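Local coordinates for cell cycle serine/threonine-protein kinase CDC5/MSD2 (Saccharomyces cerevisiae, PDB 6MF4) that phosphorylates serine and threonine residues of cell-cycle proteins and takes part in mitotic exit, this chain being its polo-box domain, a substrate-recognition module, at residues I73-E77 against L273-K277; R202-Y206 against K281-T285; G234-V238 against T249-V255. One frame throughout, in Å; residues are numbered along the deposited sequence.

Contact 1: residues I73-E77 against L273-K277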
loop_
_atom_site.group_PDB
_atom_site.type_symbol
_atom_site.label_atom_id
_atom_site.label_comp_id
_atom_site.label_asym_id
_atom_site.label_seq_id
_atom_site.Cartn_x
_atom_site.Cartn_y
_atom_site.Cartn_z
ATOM N N ILE A 73 -7.690 -1.021 14.227
ATOM C CA ILE A 73 -7.377 0.279 14.806
ATOM C C ILE A 73 -8.337 0.554 15.959
ATOM O O ILE A 73 -7.921 0.971 17.043
ATOM C CB ILE A 73 -7.467 1.399 13.752
ATOM C CG1 ILE A 73 -6.324 1.252 12.745
ATOM C CG2 ILE A 73 -7.409 2.779 14.411
ATOM C CD1 ILE A 73 -6.459 2.131 11.515
ATOM N N VAL A 74 -9.621 0.308 15.721
ATOM C CA VAL A 74 -10.647 0.535 16.733
ATOM C C VAL A 74 -10.399 -0.349 17.955
ATOM O O VAL A 74 -10.643 0.069 19.087
ATOM C CB VAL A 74 -12.064 0.279 16.160
ATOM C CG1 VAL A 74 -13.120 0.217 17.270
ATOM C CG2 VAL A 74 -12.423 1.365 15.156
ATOM N N GLU A 75 -9.901 -1.560 17.733
ATOM C CA GLU A 75 -9.630 -2.468 18.842
ATOM C C GLU A 75 -8.422 -1.992 19.634
ATOM O O GLU A 75 -8.385 -2.117 20.858
ATOM C CB GLU A 75 -9.407 -3.894 18.337
ATOM C CG GLU A 75 -8.850 -4.862 19.386
ATOM C CD GLU A 75 -9.737 -4.996 20.619
ATOM O OE1 GLU A 75 -9.234 -5.470 21.659
ATOM O OE2 GLU A 75 -10.933 -4.640 20.547
ATOM N N ALA A 76 -7.434 -1.441 18.938
ATOM C CA ALA A 76 -6.267 -0.891 19.613
ATOM C C ALA A 76 -6.715 0.267 20.497
ATOM O O ALA A 76 -6.258 0.411 21.630
ATOM C CB ALA A 76 -5.210 -0.437 18.601
ATOM N N GLU A 77 -7.636 1.076 19.977
ATOM C CA GLU A 77 -8.176 2.212 20.717
ATOM C C GLU A 77 -8.982 1.751 21.934
ATOM O O GLU A 77 -8.993 2.416 22.973
ATOM C CB GLU A 77 -9.042 3.081 19.800
ATOM C CG GLU A 77 -8.245 3.842 18.743
ATOM C CD GLU A 77 -9.113 4.699 17.839
ATOM O OE1 GLU A 77 -10.212 4.247 17.454
ATOM O OE2 GLU A 77 -8.693 5.831 17.512
ATOM N N LEU A 273 -4.387 9.746 12.703
ATOM C CA LEU A 273 -5.100 8.485 12.893
ATOM C C LEU A 273 -6.593 8.663 12.623
ATOM O O LEU A 273 -7.252 7.761 12.111
ATOM C CB LEU A 273 -4.878 7.939 14.303
ATOM C CG LEU A 273 -5.409 6.521 14.541
ATOM C CD1 LEU A 273 -4.683 5.500 13.660
ATOM C CD2 LEU A 273 -5.287 6.138 16.012
ATOM N N THR A 274 -7.124 9.832 12.962
ATOM C CA THR A 274 -8.515 10.145 12.664
ATOM C C THR A 274 -8.746 10.177 11.155
ATOM O O THR A 274 -9.732 9.632 10.657
ATOM C CB THR A 274 -8.924 11.494 13.285
ATOM O OG1 THR A 274 -8.900 11.380 14.712
ATOM C CG2 THR A 274 -10.324 11.908 12.839
ATOM N N LEU A 275 -7.831 10.814 10.430
ATOM C CA LEU A 275 -7.918 10.877 8.974
ATOM C C LEU A 275 -7.825 9.477 8.373
ATOM O O LEU A 275 -8.550 9.135 7.438
ATOM C CB LEU A 275 -6.813 11.774 8.412
ATOM C CG LEU A 275 -7.026 13.277 8.618
ATOM C CD1 LEU A 275 -5.743 14.040 8.354
ATOM C CD2 LEU A 275 -8.142 13.792 7.725
ATOM N N ILE A 276 -6.936 8.666 8.934
ATOM C CA ILE A 276 -6.753 7.292 8.488
ATOM C C ILE A 276 -8.050 6.501 8.633
ATOM O O ILE A 276 -8.460 5.799 7.711
ATOM C CB ILE A 276 -5.612 6.614 9.279
ATOM C CG1 ILE A 276 -4.268 7.139 8.777
ATOM C CG2 ILE A 276 -5.667 5.085 9.157
ATOM C CD1 ILE A 276 -3.080 6.684 9.581
ATOM N N LYS A 277 -8.698 6.627 9.788
ATOM C CA LYS A 277 -9.951 5.927 10.037
ATOM C C LYS A 277 -11.046 6.380 9.069
ATOM O O LYS A 277 -11.848 5.567 8.607
ATOM C CB LYS A 277 -10.411 6.144 11.482
ATOM C CG LYS A 277 -9.512 5.493 12.528
ATOM C CD LYS A 277 -9.888 5.918 13.943
ATOM C CE LYS A 277 -11.275 5.442 14.326
ATOM N NZ LYS A 277 -11.668 5.907 15.685
#

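Contact 2: residues R202-Y206 against K281-T285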
loop_
_atom_site.group_PDB
_atom_site.type_symbol
_atom_site.label_atom_id
_atom_site.label_comp_id
_atom_site.label_asym_id
_atom_site.label_seq_id
_atom_site.Cartn_x
_atom_site.Cartn_y
_atom_site.Cartn_z
ATOM N N ARG A 202 -4.832 -0.281 -5.073
ATOM C CA ARG A 202 -5.637 0.924 -5.207
ATOM C C ARG A 202 -4.939 2.094 -4.540
ATOM O O ARG A 202 -4.328 1.942 -3.482
ATOM C CB ARG A 202 -7.030 0.715 -4.600
ATOM C CG ARG A 202 -7.963 1.919 -4.735
ATOM C CD ARG A 202 -9.418 1.550 -4.470
ATOM N NE ARG A 202 -9.637 1.074 -3.108
ATOM C CZ ARG A 202 -10.754 0.491 -2.687
ATOM N NH1 ARG A 202 -11.762 0.290 -3.527
ATOM N NH2 ARG A 202 -10.856 0.085 -1.427
ATOM N N TYR A 203 -5.005 3.251 -5.189
ATOM C CA TYR A 203 -4.577 4.497 -4.570
ATOM C C TYR A 203 -5.736 5.477 -4.593
ATOM O O TYR A 203 -6.595 5.410 -5.471
ATOM C CB TYR A 203 -3.367 5.092 -5.282
ATOM C CG TYR A 203 -3.674 5.614 -6.664
ATOM C CD1 TYR A 203 -4.145 6.909 -6.853
ATOM C CD2 TYR A 203 -3.497 4.813 -7.781
ATOM C CE1 TYR A 203 -4.432 7.387 -8.112
ATOM C CE2 TYR A 203 -3.777 5.285 -9.048
ATOM C CZ TYR A 203 -4.244 6.573 -9.206
ATOM O OH TYR A 203 -4.529 7.048 -10.467
ATOM N N THR A 204 -5.759 6.374 -3.617
ATOM C CA THR A 204 -6.749 7.439 -3.580
ATOM C C THR A 204 -6.085 8.720 -3.128
ATOM O O THR A 204 -5.404 8.750 -2.103
ATOM C CB THR A 204 -7.915 7.118 -2.639
ATOM O OG1 THR A 204 -8.445 5.825 -2.951
ATOM C CG2 THR A 204 -9.016 8.176 -2.774
ATOM N N ARG A 205 -6.290 9.774 -3.908
ATOM C CA ARG A 205 -5.771 11.088 -3.579
ATOM C C ARG A 205 -6.820 11.958 -2.913
ATOM O O ARG A 205 -7.890 12.190 -3.473
ATOM C CB ARG A 205 -5.265 11.783 -4.834
ATOM C CG ARG A 205 -3.927 11.269 -5.294
ATOM C CD ARG A 205 -2.969 12.410 -5.583
ATOM N NE ARG A 205 -2.826 12.603 -7.015
ATOM C CZ ARG A 205 -2.213 13.635 -7.578
ATOM N NH1 ARG A 205 -1.686 14.600 -6.830
ATOM N NH2 ARG A 205 -2.138 13.697 -8.897
ATOM N N TYR A 206 -6.496 12.420 -1.712
ATOM C CA TYR A 206 -7.299 13.403 -0.998
ATOM C C TYR A 206 -6.446 14.646 -0.806
ATOM O O TYR A 206 -5.224 14.588 -0.933
ATOM C CB TYR A 206 -7.758 12.876 0.366
ATOM C CG TYR A 206 -8.535 11.575 0.350
ATOM C CD1 TYR A 206 -9.887 11.556 0.034
ATOM C CD2 TYR A 206 -7.924 10.373 0.692
ATOM C CE1 TYR A 206 -10.603 10.377 0.037
ATOM C CE2 TYR A 206 -8.633 9.190 0.697
ATOM C CZ TYR A 206 -9.972 9.197 0.368
ATOM O OH TYR A 206 -10.688 8.019 0.377
ATOM N N LYS A 281 -12.829 3.930 6.398
ATOM C CA LYS A 281 -14.278 3.797 6.501
ATOM C C LYS A 281 -14.915 4.037 5.143
ATOM O O LYS A 281 -15.755 3.260 4.694
ATOM C CB LYS A 281 -14.845 4.776 7.533
ATOM C CG LYS A 281 -16.332 4.589 7.813
ATOM N N GLN A 282 -14.497 5.115 4.490
ATOM C CA GLN A 282 -15.022 5.474 3.180
ATOM C C GLN A 282 -14.784 4.372 2.146
ATOM O O GLN A 282 -15.708 3.965 1.444
ATOM C CB GLN A 282 -14.385 6.781 2.708
ATOM C CG GLN A 282 -15.052 7.392 1.490
ATOM C CD GLN A 282 -14.391 8.687 1.069
ATOM O OE1 GLN A 282 -13.669 8.734 0.073
ATOM N NE2 GLN A 282 -14.634 9.747 1.832
ATOM N N LYS A 283 -13.548 3.889 2.060
ATOM C CA LYS A 283 -13.173 2.909 1.043
ATOM C C LYS A 283 -13.848 1.557 1.267
ATOM O O LYS A 283 -13.988 0.763 0.334
ATOM C CB LYS A 283 -11.655 2.723 1.014
ATOM C CG LYS A 283 -10.865 3.969 0.617
ATOM C CD LYS A 283 -10.458 3.982 -0.856
ATOM C CE LYS A 283 -11.543 4.551 -1.748
ATOM N NZ LYS A 283 -10.981 5.135 -3.000
ATOM N N SER A 284 -14.267 1.296 2.502
ATOM C CA SER A 284 -14.888 0.020 2.844
ATOM C C SER A 284 -16.322 -0.069 2.333
ATOM O O SER A 284 -16.922 -1.145 2.341
ATOM C CB SER A 284 -14.877 -0.196 4.360
ATOM O OG SER A 284 -15.804 0.664 4.998
ATOM N N THR A 285 -16.866 1.064 1.895
ATOM C CA THR A 285 -18.250 1.123 1.435
ATOM C C THR A 285 -18.363 0.947 -0.078
ATOM O O THR A 285 -19.374 1.325 -0.674
ATOM C CB THR A 285 -18.910 2.460 1.823
ATOM O OG1 THR A 285 -18.323 3.529 1.071
ATOM C CG2 THR A 285 -18.743 2.730 3.311
#

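Contact 3: residues G234-V238 against T249-V255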
loop_
_atom_site.group_PDB
_atom_site.type_symbol
_atom_site.label_atom_id
_atom_site.label_comp_id
_atom_site.label_asym_id
_atom_site.label_seq_id
_atom_site.Cartn_x
_atom_site.Cartn_y
_atom_site.Cartn_z
ATOM N N GLY A 234 -3.192 -6.037 10.064
ATOM C CA GLY A 234 -4.592 -5.867 10.395
ATOM C C GLY A 234 -4.838 -4.751 11.387
ATOM O O GLY A 234 -5.687 -4.876 12.267
ATOM N N GLY A 235 -4.091 -3.661 11.256
ATOM C CA GLY A 235 -4.300 -2.499 12.102
ATOM C C GLY A 235 -3.566 -2.524 13.431
ATOM O O GLY A 235 -3.723 -1.605 14.235
ATOM N N LYS A 236 -2.759 -3.556 13.664
ATOM C CA LYS A 236 -2.073 -3.707 14.949
ATOM C C LYS A 236 -0.721 -3.001 15.003
ATOM O O LYS A 236 -0.224 -2.697 16.086
ATOM C CB LYS A 236 -1.870 -5.187 15.268
ATOM C CG LYS A 236 -3.153 -5.949 15.523
ATOM C CD LYS A 236 -2.844 -7.339 16.041
ATOM C CE LYS A 236 -3.788 -8.377 15.472
ATOM N NZ LYS A 236 -3.651 -8.506 13.995
ATOM N N LEU A 237 -0.126 -2.752 13.841
ATOM C CA LEU A 237 1.187 -2.115 13.767
ATOM C C LEU A 237 1.105 -0.798 13.017
ATOM O O LEU A 237 0.402 -0.692 12.013
ATOM C CB LEU A 237 2.203 -3.027 13.076
ATOM C CG LEU A 237 2.584 -4.334 13.769
ATOM C CD1 LEU A 237 3.420 -5.178 12.826
ATOM C CD2 LEU A 237 3.339 -4.065 15.063
ATOM N N VAL A 238 1.825 0.202 13.516
ATOM C CA VAL A 238 1.970 1.466 12.813
ATOM C C VAL A 238 3.449 1.716 12.556
ATOM O O VAL A 238 4.292 1.544 13.440
ATOM C CB VAL A 238 1.351 2.648 13.596
ATOM C CG1 VAL A 238 1.916 2.730 15.010
ATOM C CG2 VAL A 238 1.564 3.964 12.847
ATOM N N THR A 249 8.790 1.173 13.511
ATOM C CA THR A 249 7.520 0.457 13.629
ATOM C C THR A 249 7.199 0.149 15.084
ATOM O O THR A 249 8.065 -0.297 15.837
ATOM C CB THR A 249 7.554 -0.848 12.813
ATOM O OG1 THR A 249 7.749 -0.528 11.429
ATOM C CG2 THR A 249 6.259 -1.644 12.971
ATOM N N TYR A 250 5.946 0.397 15.463
ATOM C CA TYR A 250 5.465 0.170 16.821
ATOM C C TYR A 250 4.127 -0.555 16.814
ATOM O O TYR A 250 3.366 -0.443 15.850
ATOM C CB TYR A 250 5.290 1.492 17.572
ATOM C CG TYR A 250 6.502 2.390 17.587
ATOM C CD1 TYR A 250 6.729 3.297 16.561
ATOM C CD2 TYR A 250 7.408 2.345 18.637
ATOM C CE1 TYR A 250 7.830 4.129 16.575
ATOM C CE2 TYR A 250 8.515 3.172 18.659
ATOM C CZ TYR A 250 8.720 4.062 17.627
ATOM O OH TYR A 250 9.824 4.885 17.646
ATOM N N PRO A 251 3.826 -1.295 17.897
ATOM C CA PRO A 251 2.428 -1.675 18.103
ATOM C C PRO A 251 1.582 -0.419 18.234
ATOM O O PRO A 251 1.986 0.501 18.942
ATOM C CB PRO A 251 2.459 -2.474 19.411
ATOM C CG PRO A 251 3.868 -2.952 19.534
ATOM C CD PRO A 251 4.714 -1.875 18.920
ATOM N N LEU A 252 0.442 -0.370 17.557
ATOM C CA LEU A 252 -0.387 0.824 17.572
ATOM C C LEU A 252 -0.824 1.174 18.993
ATOM O O LEU A 252 -0.839 2.343 19.374
ATOM C CB LEU A 252 -1.609 0.635 16.672
ATOM C CG LEU A 252 -2.631 1.773 16.646
ATOM C CD1 LEU A 252 -1.981 3.097 16.265
ATOM C CD2 LEU A 252 -3.766 1.443 15.685
ATOM N N VAL A 253 -1.173 0.161 19.774
ATOM C CA VAL A 253 -1.668 0.393 21.126
ATOM C C VAL A 253 -0.585 1.056 21.983
ATOM O O VAL A 253 -0.888 1.859 22.861
ATOM C CB VAL A 253 -2.150 -0.925 21.785
ATOM C CG1 VAL A 253 -1.001 -1.910 21.961
ATOM C CG2 VAL A 253 -2.837 -0.634 23.117
ATOM N N GLU A 254 0.676 0.739 21.702
ATOM C CA GLU A 254 1.795 1.358 22.405
ATOM C C GLU A 254 1.908 2.850 22.079
ATOM O O GLU A 254 2.211 3.663 22.954
ATOM C CB GLU A 254 3.101 0.641 22.053
ATOM C CG GLU A 254 4.347 1.256 22.682
ATOM C CD GLU A 254 5.622 0.521 22.299
ATOM O OE1 GLU A 254 6.689 1.171 22.245
ATOM O OE2 GLU A 254 5.560 -0.705 22.057
ATOM N N VAL A 255 1.665 3.208 20.822
ATOM C CA VAL A 255 1.704 4.606 20.405
ATOM C C VAL A 255 0.535 5.367 21.016
ATOM O O VAL A 255 0.676 6.524 21.407
ATOM C CB VAL A 255 1.671 4.744 18.862
ATOM C CG1 VAL A 255 1.494 6.201 18.439
ATOM C CG2 VAL A 255 2.941 4.176 18.255
HETATM O O HOH W 1 -1.500 -2.678 18.647
#

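Contact 1: residues I73-E77 against L273-K277
Ile-73 of helix 56-82 and Lys-277 of helix 269-283 bring together two helices of the polo-box domain, the second of them the C-terminal helix of polo box 2. The segment axes run at 140° to each other and come no closer than 12.1 Å, so side chains span the gap. Ile-73 works with two separate branches. Ile-73 CG2, anti to the backbone N, lies 3.9 Å from CG of Lys-277 and equally near CD1 of Leu-273, whose side chain slides past it in the opposite direction. Ile-73 CD1, at the end of the other branch, meets CG2 of Ile-276 at 3.9 Å, the two isoleucines crossing at about a right angle. The outer part is polar. Lys-277, bent at chi3 (65°), and Glu-77, extended beyond CG, come from opposite directions to form a salt bridge; CD2 of Leu-273 lies 3.7 Å from the second carboxylate oxygen, Glu-77 OE2, which forms a salt bridge with Arg-270. Two positive groups thus share one carboxylate, which probably keeps it ionised. A methionine in place of Lys-277 would probably leave Glu-77 OE1 without its charged mate and the carboxylate freer to turn about its remaining tie to Arg-270. Lys-277 NZ sits 2.8 Å from Glu-77 OE1, on that oxygen's syn lone pair.

Contact 2: residues R202-Y206 against K281-T285
Lys-283, near the end of helix 269-283, reaches Thr-204 on strand 200-205 through a chain bent twice, at chi2, which lies at an unusual -98°, and again at chi3. The double bend folds the aliphatic part beneath Arg-202 and delivers the ammonium to the threonine hydroxyl, where Lys-283 NZ donates to Thr-204 OG1 at 2.6 Å. Thr-204 and Lys-283 meet tip to tip. Arg-202 starts out extended, CG anti to the backbone N, then turns at chi3 and runs past Lys-283 in the opposite direction. CE of Lys-283 lies 4.2 Å above the plane of the Arg-202 guanidinium, over its centre, and Arg-202 NH2 comes within 3.7 Å of Lys-283 CB. Although Arg-202 NE and Lys-283 NZ are only 4.3 Å apart, Glu-213 forms a salt bridge with NE and probably offsets the crowding of like charges. Thr-204 CG2 lies under one face of the Tyr-206 ring, offset toward its rim. Tyr-206 OH donates to Gln-282 OE1 at 3.1 Å, approaching from above the amide's carbonyl plane, 61° out of it; ring and amide planes are 71° apart. The amide nitrogen of Gln-282 is held by Leu-45 O. Largely buried, these contacts dock the end of the C-terminal helix against the first strand of polo box 2, next to the short edge strand 49-50, in the polo-box fold, an antiparallel sheet with the C-terminal helix packed across it.

Contact 3: residues G234-V238 against T249-V255
Val-238 takes a rotamer with CG1 between the backbone N and the carbonyl carbon (chi1 54°), which carries this methyl toward the start of helix 252-258; Val-255 keeps CG2 beside its own backbone N and crosses Val-238 at about a right angle, the two methyl carbons, Val-238 CG1 and Val-255 CG2, lying 3.7 Å apart. Val-238 CG1 also meets Leu-252 CD1 at 4.1 Å. Leu-252 turns its other methyl, CD2, to within 3.4 Å of Gly-235 O, a buried carbonyl oxygen with no polar partner in the model. Phe-269, on helix 269-283, touches both Leu-252 and Val-255. Leu-237 diverges from this apolar group and lays CD2 4.0 Å from Pro-251 CA. Antiparallel pairing holds the backbones: Val-238 and Tyr-250 form a hydrogen-bonded pair, Val-238 N donating to Tyr-250 O and Tyr-250 N to Val-238 O, both at 2.9 Å. Leu-237 and Pro-251 follow as a non-hydrogen-bonded pair. Beyond them Leu-252 N donates to Lys-236 O at 2.8 Å, almost straight at 174° but from 37° out of the carbonyl plane. A water also donates to Lys-236 O and accepts from Val-253 N, tying the first turn of the helix to the strand's approach. Lys-236 and Leu-237 both face Ser-232 in a classic beta bulge, and Pro-251 is the N-cap: a beta hairpin, at the edge of the polo box 2 sheet, runs directly into a helix.

How the contacts relate
Contact 2 is the most thoroughly buried of the three, whereas contacts 1 and 3 are partly buried, each with an exposed residue. Contacts 1 and 2 draw on successive parts of helix 269-283, first against helix 56-82 and then against strand 200-205, with centres 15 Å apart. Contact 3 lies at the far edge, strand 247-251, of the same sheet that contact 2 reaches, the two separated by about 12 Å at their nearest atoms. It touches contact 1 directly: Leu-252 CD2 lies 3.8 Å from Ala-76 CB. Their chemistry differs accordingly, with apolar packing edged by a salt bridge between helices, polar side-chain bonds in the buried contact, and backbone pairing backed by apolar packing in the hairpin.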